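Local coordinates for protein beta-glucuronidase (uncultured Clostridium sp., PDB 6U7J) that hydrolyses beta-glucuronides as a gut-microbial glycosyl hydrolase family 2 enzyme, probably releasing glucuronic acid from conjugates such as those of estrogens, at residues B[282-287]-B[293-298]; B[336-341]-B[503-508]; B[397-402]-B[410-415]. All blocks are in the same frame, centred on the assembly; numbering follows the deposited sequence.

Contact 1 of 3, residues B[282-287]-B[293-298]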
# COMPACT_ATOMS: atom_id res chain seq x y z
N ILE B 282 -41.98 -4.43 21.41
CA ILE B 282 -42.76 -3.39 22.07
C ILE B 282 -41.81 -2.26 22.46
O ILE B 282 -40.90 -2.46 23.27
CB ILE B 282 -43.51 -3.92 23.29
CG1 ILE B 282 -44.39 -5.12 22.90
CG2 ILE B 282 -44.33 -2.79 23.93
CD1 ILE B 282 -44.96 -5.88 24.08
N ARG B 283 -42.04 -1.08 21.89
CA ARG B 283 -41.22 0.08 22.19
C ARG B 283 -41.92 1.31 21.64
O ARG B 283 -42.57 1.25 20.60
CB ARG B 283 -39.81 -0.03 21.58
CG ARG B 283 -39.79 -0.29 20.07
CD ARG B 283 -39.44 0.98 19.33
NE ARG B 283 -39.52 0.84 17.88
CZ ARG B 283 -40.62 1.07 17.18
NH1 ARG B 283 -41.75 1.40 17.80
NH2 ARG B 283 -40.61 0.95 15.85
N THR B 284 -41.75 2.43 22.34
CA THR B 284 -42.39 3.68 21.96
C THR B 284 -41.36 4.67 21.44
O THR B 284 -40.19 4.66 21.83
CB THR B 284 -43.11 4.31 23.15
OG1 THR B 284 -42.13 4.75 24.11
CG2 THR B 284 -44.03 3.30 23.80
N ILE B 285 -41.85 5.57 20.57
CA ILE B 285 -41.06 6.64 19.99
C ILE B 285 -41.78 7.94 20.22
O ILE B 285 -42.97 8.05 19.88
CB ILE B 285 -40.85 6.45 18.48
CG1 ILE B 285 -40.25 5.09 18.16
CG2 ILE B 285 -40.03 7.63 17.93
CD1 ILE B 285 -40.22 4.82 16.68
N GLN B 286 -41.06 8.95 20.71
CA GLN B 286 -41.60 10.29 20.88
C GLN B 286 -40.50 11.31 20.65
O GLN B 286 -39.35 11.10 21.05
CB GLN B 286 -42.20 10.46 22.27
CG GLN B 286 -42.69 11.87 22.57
CD GLN B 286 -43.15 12.02 24.00
OE1 GLN B 286 -43.78 11.11 24.55
NE2 GLN B 286 -42.83 13.15 24.62
N LEU B 287 -40.86 12.43 20.03
CA LEU B 287 -39.94 13.52 19.76
C LEU B 287 -40.28 14.75 20.59
O LEU B 287 -41.46 15.05 20.81
CB LEU B 287 -39.94 13.89 18.28
CG LEU B 287 -38.86 13.16 17.48
CD1 LEU B 287 -39.22 11.68 17.43
CD2 LEU B 287 -38.74 13.74 16.10
N LEU B 293 -36.85 10.37 21.82
CA LEU B 293 -37.09 9.52 22.97
C LEU B 293 -37.56 8.15 22.52
O LEU B 293 -38.49 8.05 21.71
CB LEU B 293 -38.12 10.15 23.91
CG LEU B 293 -37.83 11.56 24.41
CD1 LEU B 293 -38.97 12.04 25.30
CD2 LEU B 293 -36.51 11.60 25.18
N ILE B 294 -36.93 7.11 23.03
CA ILE B 294 -37.31 5.73 22.78
C ILE B 294 -37.58 5.09 24.13
O ILE B 294 -36.70 5.08 25.00
CB ILE B 294 -36.22 4.95 22.02
CG1 ILE B 294 -36.04 5.51 20.61
CG2 ILE B 294 -36.54 3.47 21.98
CD1 ILE B 294 -34.75 5.09 19.95
N ASN B 295 -38.80 4.59 24.31
CA ASN B 295 -39.24 4.11 25.61
C ASN B 295 -39.02 5.18 26.68
O ASN B 295 -38.51 4.91 27.77
CB ASN B 295 -38.53 2.81 25.97
CG ASN B 295 -38.88 1.69 25.02
OD1 ASN B 295 -40.01 1.62 24.55
ND2 ASN B 295 -37.92 0.81 24.73
N GLY B 296 -39.35 6.42 26.32
CA GLY B 296 -39.29 7.54 27.24
C GLY B 296 -37.92 8.07 27.57
O GLY B 296 -37.82 9.00 28.37
N LYS B 297 -36.85 7.51 26.99
CA LYS B 297 -35.52 7.97 27.37
C LYS B 297 -34.76 8.50 26.16
O LYS B 297 -34.92 7.99 25.04
CB LYS B 297 -34.72 6.83 28.04
CG LYS B 297 -35.51 6.16 29.17
CD LYS B 297 -34.94 4.81 29.60
CE LYS B 297 -35.46 3.67 28.71
NZ LYS B 297 -36.65 2.93 29.23
N PRO B 298 -33.95 9.54 26.34
CA PRO B 298 -33.29 10.17 25.19
C PRO B 298 -32.33 9.21 24.51
O PRO B 298 -31.65 8.41 25.15
CB PRO B 298 -32.54 11.36 25.80
CG PRO B 298 -33.11 11.53 27.18
CD PRO B 298 -33.53 10.16 27.61
O HOH W 1 -40.41 7.14 23.89

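Contact 2 of 3, residues B[336-341]-B[503-508]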
# COMPACT_ATOMS: atom_id res chain seq x y z
N SER B 336 -26.54 2.53 15.78
CA SER B 336 -27.51 2.80 14.73
C SER B 336 -26.83 2.82 13.37
O SER B 336 -25.61 3.02 13.27
CB SER B 336 -28.23 4.13 15.01
OG SER B 336 -27.29 5.20 15.17
N PHE B 337 -27.61 2.62 12.31
CA PHE B 337 -27.18 2.95 10.96
C PHE B 337 -28.38 3.45 10.17
O PHE B 337 -29.54 3.28 10.56
CB PHE B 337 -26.49 1.77 10.24
CG PHE B 337 -27.32 0.52 10.13
CD1 PHE B 337 -27.29 -0.44 11.13
CD2 PHE B 337 -28.09 0.27 9.00
CE1 PHE B 337 -28.03 -1.61 11.01
CE2 PHE B 337 -28.82 -0.90 8.87
CZ PHE B 337 -28.80 -1.84 9.88
N ARG B 338 -28.07 4.08 9.03
CA ARG B 338 -29.06 4.49 8.04
C ARG B 338 -28.88 3.64 6.79
O ARG B 338 -27.74 3.43 6.34
CB ARG B 338 -28.93 5.98 7.71
CG ARG B 338 -29.78 6.40 6.51
CD ARG B 338 -29.80 7.91 6.30
NE ARG B 338 -28.46 8.46 6.10
CZ ARG B 338 -28.04 9.04 4.98
NH1 ARG B 338 -28.86 9.14 3.93
NH2 ARG B 338 -26.80 9.51 4.89
N THR B 339 -29.98 3.14 6.23
CA THR B 339 -29.90 2.29 5.04
C THR B 339 -29.66 3.19 3.81
O THR B 339 -30.49 3.30 2.91
CB THR B 339 -31.13 1.42 4.86
OG1 THR B 339 -32.20 2.19 4.32
CG2 THR B 339 -31.55 0.81 6.18
N SER B 340 -28.46 3.82 3.77
CA SER B 340 -28.16 4.90 2.87
C SER B 340 -28.42 4.51 1.42
O SER B 340 -27.76 3.64 0.85
CB SER B 340 -26.73 5.46 3.06
OG SER B 340 -25.81 4.43 3.38
N HIS B 341 -29.50 5.10 0.92
CA HIS B 341 -29.92 5.43 -0.43
C HIS B 341 -30.74 4.33 -1.05
O HIS B 341 -31.08 4.42 -2.20
CB HIS B 341 -28.78 5.90 -1.32
CG HIS B 341 -27.83 6.84 -0.62
ND1 HIS B 341 -28.25 7.67 0.41
CD2 HIS B 341 -26.52 7.11 -0.81
CE1 HIS B 341 -27.22 8.37 0.85
NE2 HIS B 341 -26.17 8.06 0.11
N ILE B 503 -29.68 15.85 13.16
CA ILE B 503 -28.69 14.79 13.01
C ILE B 503 -27.75 15.20 11.88
O ILE B 503 -28.20 15.67 10.83
CB ILE B 503 -29.35 13.44 12.68
CG1 ILE B 503 -30.34 13.03 13.78
CG2 ILE B 503 -28.31 12.35 12.49
CD1 ILE B 503 -31.12 11.80 13.40
N VAL B 504 -26.45 15.07 12.11
CA VAL B 504 -25.47 15.19 11.04
C VAL B 504 -25.36 13.80 10.43
O VAL B 504 -24.71 12.90 10.98
CB VAL B 504 -24.12 15.72 11.52
CG1 VAL B 504 -23.15 15.84 10.32
CG2 VAL B 504 -24.27 17.09 12.21
N THR B 505 -26.06 13.59 9.32
CA THR B 505 -26.19 12.25 8.77
C THR B 505 -24.98 11.82 7.96
O THR B 505 -24.85 10.62 7.67
CB THR B 505 -27.47 12.15 7.91
OG1 THR B 505 -27.67 13.37 7.19
CG2 THR B 505 -28.71 11.86 8.79
N GLU B 506 -24.08 12.74 7.62
CA GLU B 506 -22.88 12.45 6.85
C GLU B 506 -21.82 13.50 7.16
O GLU B 506 -22.13 14.70 7.20
CB GLU B 506 -23.13 12.43 5.33
CG GLU B 506 -23.97 11.26 4.80
CD GLU B 506 -24.08 11.23 3.27
OE1 GLU B 506 -23.20 11.82 2.61
OE2 GLU B 506 -25.04 10.64 2.73
N TYR B 507 -20.59 13.05 7.37
CA TYR B 507 -19.39 13.90 7.42
C TYR B 507 -18.17 12.99 7.44
O TYR B 507 -18.24 11.86 7.93
CB TYR B 507 -19.41 14.82 8.65
CG TYR B 507 -19.34 14.13 10.01
CD1 TYR B 507 -20.36 13.31 10.47
CD2 TYR B 507 -18.25 14.37 10.86
CE1 TYR B 507 -20.28 12.70 11.73
CE2 TYR B 507 -18.16 13.77 12.11
CZ TYR B 507 -19.18 12.96 12.55
OH TYR B 507 -19.09 12.37 13.79
N GLY B 508 -17.05 13.47 6.89
CA GLY B 508 -15.87 12.61 6.84
C GLY B 508 -14.92 13.04 5.74
O GLY B 508 -15.00 14.16 5.22
O HOH W 2 -26.62 8.52 8.17

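Contact 3 of 3, residues B[397-402]-B[410-415]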
# COMPACT_ATOMS: atom_id res chain seq x y z
N LYS B 397 -44.93 3.05 -0.22
CA LYS B 397 -45.95 2.06 0.11
C LYS B 397 -45.33 0.67 0.26
O LYS B 397 -45.60 -0.04 1.24
CB LYS B 397 -47.02 2.07 -0.99
CG LYS B 397 -48.08 0.97 -0.90
CD LYS B 397 -48.79 1.02 0.43
CE LYS B 397 -50.11 0.25 0.36
NZ LYS B 397 -50.66 0.11 1.74
N GLU B 398 -44.49 0.28 -0.71
CA GLU B 398 -43.83 -1.03 -0.67
C GLU B 398 -42.88 -1.14 0.52
O GLU B 398 -42.87 -2.15 1.23
CB GLU B 398 -43.07 -1.26 -1.97
CG GLU B 398 -43.84 -1.91 -3.12
CD GLU B 398 -42.94 -2.09 -4.34
OE1 GLU B 398 -42.70 -1.08 -5.05
OE2 GLU B 398 -42.43 -3.22 -4.58
N LEU B 399 -42.04 -0.12 0.74
CA LEU B 399 -41.12 -0.16 1.87
C LEU B 399 -41.88 -0.30 3.19
O LEU B 399 -41.52 -1.13 4.03
CB LEU B 399 -40.23 1.08 1.91
CG LEU B 399 -39.24 1.07 3.09
CD1 LEU B 399 -38.36 -0.17 3.09
CD2 LEU B 399 -38.38 2.30 3.05
N TYR B 400 -42.95 0.49 3.37
CA TYR B 400 -43.76 0.38 4.58
C TYR B 400 -44.32 -1.02 4.74
O TYR B 400 -44.24 -1.62 5.82
CB TYR B 400 -44.88 1.42 4.59
CG TYR B 400 -45.82 1.24 5.77
CD1 TYR B 400 -45.44 1.62 7.05
CD2 TYR B 400 -47.08 0.64 5.60
CE1 TYR B 400 -46.30 1.43 8.14
CE2 TYR B 400 -47.93 0.43 6.68
CZ TYR B 400 -47.54 0.83 7.94
OH TYR B 400 -48.39 0.64 9.01
N GLN B 401 -44.88 -1.59 3.67
CA GLN B 401 -45.47 -2.92 3.80
C GLN B 401 -44.42 -3.95 4.22
O GLN B 401 -44.71 -4.85 5.01
CB GLN B 401 -46.14 -3.34 2.49
CG GLN B 401 -47.56 -2.80 2.32
CD GLN B 401 -48.53 -3.42 3.30
OE1 GLN B 401 -49.13 -2.72 4.12
NE2 GLN B 401 -48.68 -4.74 3.24
N ARG B 402 -43.20 -3.82 3.70
CA ARG B 402 -42.17 -4.80 4.05
C ARG B 402 -41.67 -4.61 5.48
O ARG B 402 -41.47 -5.60 6.20
CB ARG B 402 -41.01 -4.71 3.06
CG ARG B 402 -40.08 -5.93 3.08
CD ARG B 402 -38.78 -5.65 2.37
NE ARG B 402 -37.91 -4.78 3.17
CZ ARG B 402 -36.63 -4.54 2.89
NH1 ARG B 402 -36.05 -5.10 1.82
NH2 ARG B 402 -35.94 -3.72 3.68
N VAL B 410 -36.93 3.17 13.40
CA VAL B 410 -37.53 4.24 14.19
C VAL B 410 -37.81 5.48 13.37
O VAL B 410 -38.38 6.45 13.91
CB VAL B 410 -36.67 4.59 15.42
CG1 VAL B 410 -36.38 3.31 16.22
CG2 VAL B 410 -35.38 5.32 15.01
N MET B 411 -37.47 5.49 12.09
CA MET B 411 -37.67 6.70 11.31
C MET B 411 -37.56 6.35 9.83
O MET B 411 -36.81 5.45 9.45
CB MET B 411 -36.65 7.78 11.70
CG MET B 411 -36.85 9.13 11.00
SD MET B 411 -36.12 10.54 11.90
CE MET B 411 -34.41 10.03 12.00
N TRP B 412 -38.34 7.06 9.00
CA TRP B 412 -38.29 6.91 7.55
C TRP B 412 -37.55 8.10 6.97
O TRP B 412 -37.88 9.24 7.29
CB TRP B 412 -39.68 6.84 6.90
CG TRP B 412 -40.63 5.81 7.45
CD1 TRP B 412 -41.74 6.06 8.17
CD2 TRP B 412 -40.55 4.39 7.30
NE1 TRP B 412 -42.36 4.88 8.51
CE2 TRP B 412 -41.65 3.84 7.99
CE3 TRP B 412 -39.65 3.52 6.66
CZ2 TRP B 412 -41.88 2.46 8.06
CZ3 TRP B 412 -39.87 2.16 6.73
CH2 TRP B 412 -40.98 1.64 7.43
N SER B 413 -36.56 7.84 6.12
CA SER B 413 -35.96 8.89 5.33
C SER B 413 -36.48 8.75 3.91
O SER B 413 -36.37 7.68 3.31
CB SER B 413 -34.43 8.83 5.35
OG SER B 413 -33.91 9.65 4.32
N ILE B 414 -37.04 9.84 3.37
CA ILE B 414 -37.77 9.77 2.11
C ILE B 414 -36.95 10.21 0.92
O ILE B 414 -37.42 10.08 -0.22
CB ILE B 414 -39.07 10.60 2.18
CG1 ILE B 414 -38.71 12.07 2.39
CG2 ILE B 414 -39.98 10.08 3.29
CD1 ILE B 414 -39.84 13.02 2.06
N THR B 415 -35.74 10.74 1.15
CA THR B 415 -34.90 11.27 0.10
C THR B 415 -33.51 11.56 0.66
O THR B 415 -33.35 11.87 1.85
CB THR B 415 -35.50 12.53 -0.53
OG1 THR B 415 -34.74 12.92 -1.68
CG2 THR B 415 -35.52 13.69 0.46

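Contact 1 of 3, residues B[282-287]-B[293-298]
N295 reaches across to R283 and T284 with its amide group. Its backbone is in the left-handed helical region, and CG lies beside the backbone N (chi1 -64°), which sends the amide back along segment 282-287 from CB. CG comes within 4.0 Å of R283 CB. Beyond it, OD1 accepts the backbone N-H of T284 at 2.9 Å, with the donor tilted 35° from the carbonyl plane, and the same oxygen rests 3.1 Å from R283 CA. ND2, the other branch, passes R283 CB and donates to W257 O and Q258 OE1, so both ends of the amide are held and its rotation is fixed.

N295 is the second residue of the type I' turn from I294 to K297, which connects the short antiparallel hairpin 285-287/292-294 to 297-305, the first strand of the family's TIM barrel. Within the hairpin the backbone of L293 bonds Q286 in both directions, Q286 N to L293 O and L293 N to Q286 O; just beyond the strands, N295 N donates to T284 O at 2.8 Å. The side chains of Q286 and L293 run side by side, pointing the same way, with NE2 4.1 Å from CD1. I285 and I294 form the non-hydrogen-bonded pair and project from the other face. There, CD1 of I285 lies 3.8 Å above the guanidinium plane of R283, whose NE is bound to P407 O. At the turn, a water bonded to T284 OG1 accepts from G296 N at 2.7 Å and donates weakly to L293 O.

Contact 2 of 3, residues B[336-341]-B[503-508]
R338 and E506 meet near the C-terminal ends of the second and seventh strands of a TIM barrel, the end at which the active sites of this fold lie. The strands are not neighbours: 297-305 and 545-551 separate them around the barrel, and long side chains span the gap. The ionic part is a salt bridge in which R338 NH2 donates to E506 OE2 at 3.0 Å with an N-H...O angle of 154°. OE2 receives it on its anti lone pair, only 5° out of the guanidinium plane. The two side chains cross at about a right angle, yet the planes of their end groups are 22° apart, nearly coplanar. R338 is extended through its first two torsions and bends at chi3, which brings NH2 round to the carboxylate. Its NH1 bridges to E362 and also bonds N416, while E506 OE1 is bonded to Y470 OH; the guanidinium is gripped from three strands, and the carboxylate at both oxygens.

Water provides a second polar link. It accepts from R338 NE and donates to T505 O, at 2.8 Å in both cases, and lies in the guanidinium plane.

The remaining contacts involve no hydrogen bond across the segments. H341 comes from the opposite direction to E506 and places CE1 3.7 Å from OE2, which lies at the edge of the imidazole in its plane; ND1 of H341 is bonded to E362. S340 CB packs over one face of the R338 guanidinium, 4.2 Å above its centre, and also 3.7 Å above a face of the H341 ring, offset toward its rim.

Contact 3 of 3, residues B[397-402]-B[410-415]
The helical turn around Y400 stands off the strand at W412, with 9.0 Å between CA of Y400 and CA of W412, and no hydrogen bond joins the two segments. Side chains bridge that interval, chiefly the indole of W412. With CG beside its backbone N (chi1 -53°), W412 extends its six-membered ring toward the helix, where two consecutive residues receive it. L399 takes the CE3 and CZ3 side: its CG is 3.9 Å from CZ3, and CD2 touches CZ3 and CE3 equally, each at 4.0 Å. The two side chains slide past one another in opposite directions, so the leucine branch lies alongside the indole. Y400 meets the other flank. Its CD1 is 3.8 Å from W412 CZ2, which sits at the edge of the phenol ring, close to its plane, so the tyrosine offers its rim and not a face. Between these two contacts, W412 CH2 comes within 4.2 Å of Y400 CA, bringing the ring close to the helix backbone itself. The one polar atom of the indole is satisfied from a third element, as NE1 donates to D440 OD2; this bond fixes the rotation of the indole, and D440 also packs against Y400.

The interface is the layer between barrel and outer helices in a beta-alpha-beta unit of the TIM barrel, in which strand 358-362, helix 386-403 and strand 409-416 follow one another. W412 faces outward to the helix, whereas the adjacent S413 points away from it and bonds E362. L399 and W412 both pack on D361 of strand 358-362, and W412 also touches I445 of strand 445-449, the neighbour of 409-416 on its other side.

Overall arrangement
All three contacts reach the sheet of the TIM barrel, but at different levels. Contact 1 is partly buried and lies near the N-terminal ends of the strands, where backbone bonds, an amide and water hold a hairpin; I285 CD1 packs on V410 O of contact 3. Contacts 2 and 3 are buried. Contact 2 is polar and spans the barrel's interior, whereas contact 3 is apolar and joins the barrel to an outer helix. They touch through I503 CD1 and M411 CE, and contact 3 lies wholly within the chain loop that contact 2 closes. E362, on the strand between 336-338 and 409-416, is a shared partner of both.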